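Local coordinates for fructooligosaccharide ABC transporter substrate-binding protein FusA (Streptococcus pneumoniae, PDB 5G5Y) that binds short- and long-chain fructooligosaccharides, preferring tetrasaccharides and larger, for import by the FusABC-MsmK ABC transporter of which it is the solute-binding part, at residues E320-A323 with K324-A328. Residues are numbered along the deposited sequence; the frame is centred on the assembly and turned at random.
Sequences ELTA and KWIDA
Lys324 lies alongside Glu320, one helical turn further on, and the two side chains point the same way. Lys324 NZ donates to Glu320 OE2 at 2.9 Å, a salt bridge on the exposed side of helix 319-329. The carboxylate oxygen uses its anti lone pair, the one turned away from OE1. Both chains are extended beyond CG. Glu320 has CG anti to the backbone N (chi1 173°), whereas Lys324 has CG beside its own backbone N (chi1 -68°), which lays its chain back along the preceding turn. Its aliphatic part passes the backbone there, with Lys324 CG 3.4 Å from Glu320 O. Lys324 CE also packs against Glu320 CG at 3.9 Å.

Ala323 joins the two turns through its backbone. Its carbonyl O accepts from Asp327 N at 2.8 Å, and the N-H...O angle is 156°. Helix 85-91 lies over this side: Tyr91 touches the side chains of Glu320, Lys324 and Ala323, and Leu87 also packs on Ala323 CB.

On the buried side, Thr322 and Ile326 run side by side. Thr322 CG2 meets Ile326 CD1 at 3.9 Å, and Ile326 N donates to Thr322 O at 2.8 Å. Thr322 OG1 bonds back to Asn318 O. The arrangement is a regular amphipathic alpha-helix with an i to i+4 Glu-Lys salt bridge, laid against the mixed sheet of one lobe of a solute-binding protein, where Thr322 and Ile326 both pack on Ile312 of strand 310-312.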
loop_
_atom_site.group_PDB
_atom_site.type_symbol
_atom_site.label_atom_id
_atom_site.label_comp_id
_atom_site.label_asym_id
_atom_site.label_seq_id
_atom_site.Cartn_x
_atom_site.Cartn_y
_atom_site.Cartn_z
ATOM N N GLU A 320 -14.702 8.812 28.282
ATOM C CA GLU A 320 -13.818 7.889 28.949
ATOM C C GLU A 320 -14.145 6.455 28.573
ATOM O O GLU A 320 -13.224 5.647 28.264
ATOM C CB GLU A 320 -13.852 8.089 30.480
ATOM C CG GLU A 320 -13.066 7.033 31.237
ATOM C CD GLU A 320 -13.113 7.267 32.759
ATOM O OE1 GLU A 320 -13.685 8.287 33.179
ATOM O OE2 GLU A 320 -12.541 6.449 33.499
ATOM N N LEU A 321 -15.426 6.110 28.613
ATOM C CA LEU A 321 -15.866 4.769 28.205
ATOM C C LEU A 321 -15.424 4.486 26.754
ATOM O O LEU A 321 -14.946 3.410 26.437
ATOM C CB LEU A 321 -17.387 4.669 28.266
ATOM C CG LEU A 321 -17.971 3.262 28.095
ATOM C CD1 LEU A 321 -17.545 2.371 29.248
ATOM C CD2 LEU A 321 -19.477 3.402 28.046
ATOM N N THR A 322 -15.656 5.449 25.881
ATOM C CA THR A 322 -15.329 5.292 24.435
ATOM C C THR A 322 -13.824 5.070 24.255
ATOM O O THR A 322 -13.423 4.138 23.536
ATOM C CB THR A 322 -15.817 6.515 23.639
ATOM O OG1 THR A 322 -17.233 6.629 23.752
ATOM C CG2 THR A 322 -15.494 6.427 22.150
ATOM N N ALA A 323 -12.998 5.890 24.917
ATOM C CA ALA A 323 -11.538 5.778 24.806
ATOM C C ALA A 323 -11.025 4.432 25.298
ATOM O O ALA A 323 -10.157 3.843 24.673
ATOM C CB ALA A 323 -10.839 6.906 25.550
ATOM N N LYS A 324 -11.582 3.944 26.409
ATOM C CA LYS A 324 -11.263 2.624 26.909
ATOM C C LYS A 324 -11.691 1.481 26.009
ATOM O O LYS A 324 -10.959 0.499 25.878
ATOM C CB LYS A 324 -11.787 2.449 28.366
ATOM C CG LYS A 324 -10.995 3.338 29.310
ATOM C CD LYS A 324 -11.472 3.305 30.780
ATOM C CE LYS A 324 -10.464 4.094 31.610
ATOM N NZ LYS A 324 -10.901 4.137 33.038
ATOM N N TRP A 325 -12.860 1.586 25.392
ATOM C CA TRP A 325 -13.309 0.615 24.409
ATOM C C TRP A 325 -12.333 0.630 23.217
ATOM O O TRP A 325 -11.880 -0.432 22.765
ATOM C CB TRP A 325 -14.740 0.933 23.927
ATOM C CG TRP A 325 -15.311 -0.126 23.087
ATOM C CD1 TRP A 325 -16.093 -1.145 23.502
ATOM C CD2 TRP A 325 -15.121 -0.315 21.661
ATOM N NE1 TRP A 325 -16.418 -1.960 22.448
ATOM C CE2 TRP A 325 -15.817 -1.488 21.309
ATOM C CE3 TRP A 325 -14.400 0.365 20.673
ATOM C CZ2 TRP A 325 -15.851 -1.981 19.996
ATOM C CZ3 TRP A 325 -14.414 -0.133 19.367
ATOM C CH2 TRP A 325 -15.157 -1.279 19.034
ATOM N N ILE A 326 -11.981 1.809 22.750
ATOM C CA ILE A 326 -11.025 1.909 21.606
ATOM C C ILE A 326 -9.671 1.329 22.033
ATOM O O ILE A 326 -9.026 0.544 21.281
ATOM C CB ILE A 326 -10.867 3.348 21.091
ATOM C CG1 ILE A 326 -12.180 3.839 20.500
ATOM C CG2 ILE A 326 -9.777 3.428 19.986
ATOM C CD1 ILE A 326 -12.278 5.333 20.292
ATOM N N ASP A 327 -9.223 1.654 23.245
ATOM C CA ASP A 327 -7.938 1.095 23.686
ATOM C C ASP A 327 -7.867 -0.452 23.753
ATOM O O ASP A 327 -6.799 -1.029 23.455
ATOM C CB ASP A 327 -7.447 1.728 24.967
ATOM C CG ASP A 327 -5.961 1.575 25.128
ATOM O OD1 ASP A 327 -5.214 1.973 24.187
ATOM O OD2 ASP A 327 -5.558 1.001 26.160
ATOM N N ALA A 328 -8.992 -1.122 24.028
ATOM C CA ALA A 328 -9.036 -2.575 24.051
ATOM C C ALA A 328 -8.718 -3.120 22.632
ATOM O O ALA A 328 -8.185 -4.220 22.500
ATOM C CB ALA A 328 -10.380 -3.030 24.546
#